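Local structure of DUF3298 domain-containing protein (Pseudomonas aeruginosa, 4E72) at residues A[92-102]-A[181-190]. The protein is of unknown function but belongs to the DUF3298 family and is probably exported as a lipoprotein. Sequence-based numbering, arbitrary orientation.
Sequences REQHDGLVIIE and ALTFGAVTLK
His95 NE2 donates to Leu182 O (2.8 Å), the carbonyl oxygen lying in the ring plane, and Glu93 OE1 accepts from Phe184 N (2.9 Å, 166° at the hydrogen), nearly in line with its own C-O bond. The imidazole is gripped at both nitrogens, which fixes its rotation: ND1 gives a straight bond to Asp96 OD2 (3.0 Å), which also takes Gly224 N. Phe184 CB sits over the centre of one His95 ring face as a CH-pi contact, 4.2 Å from the centroid. The phenyl ring then turns its edge to that face, T-shaped, planes at 85°. Farther along, Glu102 bridges Arg92 NH1 through OE1 (3.0 Å) and Lys190 NZ through OE2 (3.5 Å); Glu205 OE2, on strand 205-208, pairs with both cations and completes the network. Thr183 CG2 packs on the Glu93 carboxylate, while its OG1 spans the turn of residues 182-186, between Thr188 OG1 and Ala186 O. Next to the His95 bond, Leu98 CD1 meets Leu182 CD1 (3.9 Å), and Ile100 CG2 meets Ala181 CB. The hairpin of strands 84-95 and 98-108, closed by a type I' turn and with a classic beta bulge where Arg92 N and Glu93 N both bond to Ile100 O, is part of the mixed sheet; it packs against strand 187-190 of the three-stranded antiparallel sheet and the turn leading into it. Strand 115-124 flanks the apolar side chains, and helix 142-159 packs on Leu189.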
ATOM      1  N   ARG A  92      -1.982  -9.452   0.097  1.00 34.98           N
ATOM      2  CA  ARG A  92      -3.393  -9.131   0.203  1.00 34.04           C
ATOM      3  C   ARG A  92      -4.175 -10.181  -0.594  1.00 37.69           C
ATOM      4  O   ARG A  92      -5.179 -10.686  -0.101  1.00 36.27           O
ATOM      5  CB  ARG A  92      -3.684  -7.685  -0.285  1.00 32.05           C
ATOM      6  CG  ARG A  92      -5.182  -7.365  -0.199  1.00 37.90           C
ATOM      7  CD  ARG A  92      -5.491  -5.897  -0.165  1.00 41.29           C
ATOM      8  NE  ARG A  92      -6.925  -5.690  -0.308  1.00 34.49           N
ATOM      9  CZ  ARG A  92      -7.586  -4.611   0.084  1.00 48.17           C
ATOM     10  NH1 ARG A  92      -6.949  -3.614   0.687  1.00 38.29           N
ATOM     11  NH2 ARG A  92      -8.895  -4.519  -0.122  1.00 38.64           N
ATOM     12  N   GLU A  93      -3.726 -10.502  -1.833  1.00 36.82           N
ATOM     13  CA  GLU A  93      -4.397 -11.491  -2.689  1.00 38.15           C
ATOM     14  C   GLU A  93      -3.466 -12.126  -3.693  1.00 41.21           C
ATOM     15  O   GLU A  93      -2.464 -11.531  -4.092  1.00 40.30           O
ATOM     16  CB  GLU A  93      -5.555 -10.850  -3.471  1.00 40.31           C
ATOM     17  CG  GLU A  93      -6.890 -10.840  -2.743  1.00 58.58           C
ATOM     18  CD  GLU A  93      -7.802  -9.697  -3.136  1.00 79.73           C
ATOM     19  OE1 GLU A  93      -8.234  -9.666  -4.310  1.00 44.78           O
ATOM     20  OE2 GLU A  93      -8.093  -8.838  -2.270  1.00 85.86           O
ATOM     21  N   GLN A  94      -3.833 -13.332  -4.135  1.00 37.09           N
ATOM     22  CA  GLN A  94      -3.177 -14.071  -5.212  1.00 36.83           C
ATOM     23  C   GLN A  94      -4.261 -14.608  -6.103  1.00 41.54           C
ATOM     24  O   GLN A  94      -5.131 -15.344  -5.616  1.00 41.56           O
ATOM     25  CB  GLN A  94      -2.280 -15.198  -4.686  1.00 38.24           C
ATOM     26  CG  GLN A  94      -1.006 -14.658  -4.078  1.00 36.82           C
ATOM     27  CD  GLN A  94       0.034 -15.715  -3.941  1.00 44.68           C
ATOM     28  OE1 GLN A  94       0.594 -16.186  -4.924  1.00 36.41           O
ATOM     29  NE2 GLN A  94       0.343 -16.073  -2.714  1.00 41.84           N
ATOM     30  N   HIS A  95      -4.262 -14.186  -7.384  1.00 35.73           N
ATOM     31  CA  HIS A  95      -5.238 -14.634  -8.383  1.00 36.73           C
ATOM     32  C   HIS A  95      -4.716 -14.380  -9.779  1.00 42.10           C
ATOM     33  O   HIS A  95      -4.075 -13.355 -10.030  1.00 40.40           O
ATOM     34  CB  HIS A  95      -6.629 -13.966  -8.210  1.00 36.67           C
ATOM     35  CG  HIS A  95      -6.656 -12.495  -8.512  1.00 38.31           C
ATOM     36  ND1 HIS A  95      -7.006 -12.020  -9.770  1.00 39.60           N
ATOM     37  CD2 HIS A  95      -6.356 -11.439  -7.710  1.00 38.73           C
ATOM     38  CE1 HIS A  95      -6.900 -10.703  -9.700  1.00 38.32           C
ATOM     39  NE2 HIS A  95      -6.514 -10.303  -8.478  1.00 38.07           N
ATOM     40  N   ASP A  96      -4.992 -15.327 -10.673  1.00 41.21           N
ATOM     41  CA  ASP A  96      -4.742 -15.300 -12.116  1.00 42.07           C
ATOM     42  C   ASP A  96      -3.280 -14.958 -12.471  1.00 47.87           C
ATOM     43  O   ASP A  96      -3.026 -14.275 -13.467  1.00 49.17           O
ATOM     44  CB  ASP A  96      -5.728 -14.291 -12.765  1.00 43.32           C
ATOM     45  CG  ASP A  96      -7.204 -14.650 -12.552  1.00 50.52           C
ATOM     46  OD1 ASP A  96      -7.610 -15.753 -12.966  1.00 52.62           O
ATOM     47  OD2 ASP A  96      -7.941 -13.829 -11.947  1.00 51.23           O
ATOM     48  N   GLY A  97      -2.342 -15.451 -11.661  1.00 43.47           N
ATOM     49  CA  GLY A  97      -0.918 -15.194 -11.849  1.00 42.49           C
ATOM     50  C   GLY A  97      -0.427 -13.873 -11.271  1.00 42.84           C
ATOM     51  O   GLY A  97       0.747 -13.535 -11.434  1.00 42.06           O
ATOM     52  N   LEU A  98      -1.309 -13.109 -10.606  1.00 37.38           N
ATOM     53  CA  LEU A  98      -0.965 -11.834  -9.969  1.00 35.32           C
ATOM     54  C   LEU A  98      -0.742 -11.995  -8.467  1.00 38.88           C
ATOM     55  O   LEU A  98      -1.447 -12.775  -7.828  1.00 38.04           O
ATOM     56  CB  LEU A  98      -2.051 -10.760 -10.177  1.00 34.45           C
ATOM     57  CG  LEU A  98      -2.514 -10.376 -11.592  1.00 40.12           C
ATOM     58  CD1 LEU A  98      -3.432  -9.174 -11.512  1.00 40.57           C
ATOM     59  CD2 LEU A  98      -1.360 -10.025 -12.496  1.00 42.11           C
ATOM     60  N   VAL A  99       0.224 -11.239  -7.903  1.00 35.34           N
ATOM     61  CA  VAL A  99       0.466 -11.213  -6.447  1.00 34.57           C
ATOM     62  C   VAL A  99       0.197  -9.786  -5.997  1.00 35.86           C
ATOM     63  O   VAL A  99       0.842  -8.875  -6.500  1.00 35.34           O
ATOM     64  CB  VAL A  99       1.869 -11.714  -5.984  1.00 37.92           C
ATOM     65  CG1 VAL A  99       1.913 -11.888  -4.462  1.00 37.41           C
ATOM     66  CG2 VAL A  99       2.247 -13.014  -6.667  1.00 38.59           C
ATOM     67  N   ILE A 100      -0.800  -9.575  -5.129  1.00 32.15           N
ATOM     68  CA  ILE A 100      -1.115  -8.231  -4.642  1.00 30.94           C
ATOM     69  C   ILE A 100      -0.561  -8.120  -3.230  1.00 32.67           C
ATOM     70  O   ILE A 100      -1.045  -8.786  -2.334  1.00 31.95           O
ATOM     71  CB  ILE A 100      -2.615  -7.822  -4.729  1.00 33.88           C
ATOM     72  CG1 ILE A 100      -3.311  -8.224  -6.047  1.00 35.23           C
ATOM     73  CG2 ILE A 100      -2.824  -6.329  -4.339  1.00 33.86           C
ATOM     74  CD1 ILE A 100      -2.672  -7.831  -7.391  1.00 48.09           C
ATOM     75  N   ILE A 101       0.510  -7.357  -3.072  1.00 30.51           N
ATOM     76  CA  ILE A 101       1.185  -7.141  -1.797  1.00 30.88           C
ATOM     77  C   ILE A 101       0.744  -5.803  -1.245  1.00 33.82           C
ATOM     78  O   ILE A 101       0.827  -4.796  -1.949  1.00 31.78           O
ATOM     79  CB  ILE A 101       2.738  -7.230  -1.935  1.00 34.23           C
ATOM     80  CG1 ILE A 101       3.158  -8.665  -2.376  1.00 35.71           C
ATOM     81  CG2 ILE A 101       3.431  -6.853  -0.604  1.00 34.31           C
ATOM     82  CD1 ILE A 101       4.515  -8.770  -2.974  1.00 40.36           C
ATOM     83  N   GLU A 102       0.247  -5.808   0.005  1.00 30.78           N
ATOM     84  CA  GLU A 102      -0.145  -4.588   0.718  1.00 29.78           C
ATOM     85  C   GLU A 102       0.960  -4.203   1.699  1.00 32.88           C
ATOM     86  O   GLU A 102       1.456  -5.056   2.456  1.00 30.93           O
ATOM     87  CB  GLU A 102      -1.491  -4.736   1.438  1.00 30.90           C
ATOM     88  CG  GLU A 102      -2.109  -3.369   1.701  1.00 46.74           C
ATOM     89  CD  GLU A 102      -3.468  -3.277   2.370  1.00 68.32           C
ATOM     90  OE1 GLU A 102      -4.331  -4.158   2.143  1.00 57.32           O
ATOM     91  OE2 GLU A 102      -3.688  -2.266   3.074  1.00 56.47           O
ATOM     92  N   ALA A 181      -4.864  -1.208  -6.579  1.00 25.84           N
ATOM     93  CA  ALA A 181      -4.639  -2.647  -6.584  1.00 26.34           C
ATOM     94  C   ALA A 181      -5.633  -3.380  -7.471  1.00 33.20           C
ATOM     95  O   ALA A 181      -6.836  -3.072  -7.455  1.00 33.68           O
ATOM     96  CB  ALA A 181      -4.700  -3.194  -5.188  1.00 26.69           C
ATOM     97  N   LEU A 182      -5.117  -4.373  -8.247  1.00 29.30           N
ATOM     98  CA  LEU A 182      -5.926  -5.211  -9.105  1.00 30.41           C
ATOM     99  C   LEU A 182      -6.526  -6.347  -8.255  1.00 36.45           C
ATOM    100  O   LEU A 182      -6.183  -7.523  -8.419  1.00 37.30           O
ATOM    101  CB  LEU A 182      -5.116  -5.743 -10.310  1.00 31.35           C
ATOM    102  CG  LEU A 182      -4.699  -4.712 -11.397  1.00 36.16           C
ATOM    103  CD1 LEU A 182      -3.836  -5.376 -12.461  1.00 36.20           C
ATOM    104  CD2 LEU A 182      -5.928  -4.069 -12.080  1.00 38.57           C
ATOM    105  N   THR A 183      -7.423  -5.980  -7.315  1.00 32.18           N
ATOM    106  CA  THR A 183      -8.089  -6.945  -6.444  1.00 32.28           C
ATOM    107  C   THR A 183      -9.142  -7.715  -7.303  1.00 36.63           C
ATOM    108  O   THR A 183      -9.477  -7.308  -8.429  1.00 33.90           O
ATOM    109  CB  THR A 183      -8.611  -6.263  -5.174  1.00 37.47           C
ATOM    110  OG1 THR A 183      -9.160  -4.999  -5.518  1.00 39.68           O
ATOM    111  CG2 THR A 183      -7.507  -6.039  -4.150  1.00 28.96           C
ATOM    112  N   PHE A 184      -9.542  -8.884  -6.832  1.00 34.65           N
ATOM    113  CA  PHE A 184     -10.405  -9.774  -7.612  1.00 36.12           C
ATOM    114  C   PHE A 184     -11.842  -9.240  -7.787  1.00 39.87           C
ATOM    115  O   PHE A 184     -12.375  -9.343  -8.883  1.00 36.95           O
ATOM    116  CB  PHE A 184     -10.425 -11.181  -6.998  1.00 38.52           C
ATOM    117  CG  PHE A 184     -11.208 -12.204  -7.776  1.00 41.81           C
ATOM    118  CD1 PHE A 184     -10.601 -12.958  -8.773  1.00 45.63           C
ATOM    119  CD2 PHE A 184     -12.550 -12.442  -7.491  1.00 45.75           C
ATOM    120  CE1 PHE A 184     -11.336 -13.893  -9.515  1.00 47.70           C
ATOM    121  CE2 PHE A 184     -13.286 -13.385  -8.228  1.00 49.25           C
ATOM    122  CZ  PHE A 184     -12.671 -14.105  -9.234  1.00 47.54           C
ATOM    123  N   GLY A 185     -12.429  -8.668  -6.732  1.00 38.05           N
ATOM    124  CA  GLY A 185     -13.822  -8.227  -6.758  1.00 38.66           C
ATOM    125  C   GLY A 185     -14.113  -6.957  -7.513  1.00 43.06           C
ATOM    126  O   GLY A 185     -15.184  -6.821  -8.105  1.00 43.61           O
ATOM    127  N   ALA A 186     -13.157  -6.023  -7.485  1.00 38.60           N
ATOM    128  CA  ALA A 186     -13.204  -4.690  -8.086  1.00 37.50           C
ATOM    129  C   ALA A 186     -11.804  -4.118  -8.070  1.00 38.55           C
ATOM    130  O   ALA A 186     -10.929  -4.712  -7.439  1.00 38.35           O
ATOM    131  CB  ALA A 186     -14.141  -3.792  -7.275  1.00 38.33           C
ATOM    132  N   VAL A 187     -11.559  -3.002  -8.773  1.00 32.92           N
ATOM    133  CA  VAL A 187     -10.254  -2.362  -8.662  1.00 31.84           C
ATOM    134  C   VAL A 187     -10.262  -1.538  -7.323  1.00 35.06           C
ATOM    135  O   VAL A 187     -11.177  -0.739  -7.088  1.00 33.75           O
ATOM    136  CB  VAL A 187      -9.890  -1.533  -9.923  1.00 34.56           C
ATOM    137  CG1 VAL A 187      -8.743  -0.550  -9.661  1.00 32.11           C
ATOM    138  CG2 VAL A 187      -9.517  -2.462 -11.070  1.00 34.43           C
ATOM    139  N   THR A 188      -9.280  -1.777  -6.439  1.00 32.08           N
ATOM    140  CA  THR A 188      -9.211  -1.034  -5.159  1.00 30.48           C
ATOM    141  C   THR A 188      -8.329   0.214  -5.282  1.00 33.18           C
ATOM    142  O   THR A 188      -7.185   0.115  -5.728  1.00 31.93           O
ATOM    143  CB  THR A 188      -8.711  -1.947  -4.019  1.00 34.45           C
ATOM    144  OG1 THR A 188      -9.604  -3.048  -3.902  1.00 34.60           O
ATOM    145  CG2 THR A 188      -8.611  -1.225  -2.657  1.00 35.75           C
ATOM    146  N   LEU A 189      -8.872   1.382  -4.878  1.00 30.05           N
ATOM    147  CA  LEU A 189      -8.127   2.644  -4.757  1.00 29.77           C
ATOM    148  C   LEU A 189      -8.004   2.937  -3.282  1.00 31.82           C
ATOM    149  O   LEU A 189      -9.017   3.182  -2.611  1.00 31.07           O
ATOM    150  CB  LEU A 189      -8.751   3.856  -5.477  1.00 31.00           C
ATOM    151  CG  LEU A 189      -9.142   3.780  -6.947  1.00 38.64           C
ATOM    152  CD1 LEU A 189      -9.360   5.175  -7.482  1.00 39.24           C
ATOM    153  CD2 LEU A 189      -8.089   3.129  -7.768  1.00 45.44           C
ATOM    154  N   LYS A 190      -6.783   2.861  -2.763  1.00 27.72           N
ATOM    155  CA  LYS A 190      -6.524   3.076  -1.346  1.00 27.51           C
ATOM    156  C   LYS A 190      -5.863   4.449  -1.132  1.00 30.89           C
ATOM    157  O   LYS A 190      -4.887   4.785  -1.801  1.00 29.17           O
ATOM    158  CB  LYS A 190      -5.655   1.929  -0.798  1.00 29.42           C
ATOM    159  CG  LYS A 190      -5.166   2.129   0.623  1.00 36.51           C
ATOM    160  CD  LYS A 190      -6.086   1.540   1.623  1.00 40.37           C
ATOM    161  CE  LYS A 190      -5.403   0.472   2.428  1.00 36.77           C
ATOM    162  NZ  LYS A 190      -6.288   0.002   3.516  1.00 33.57           N
TER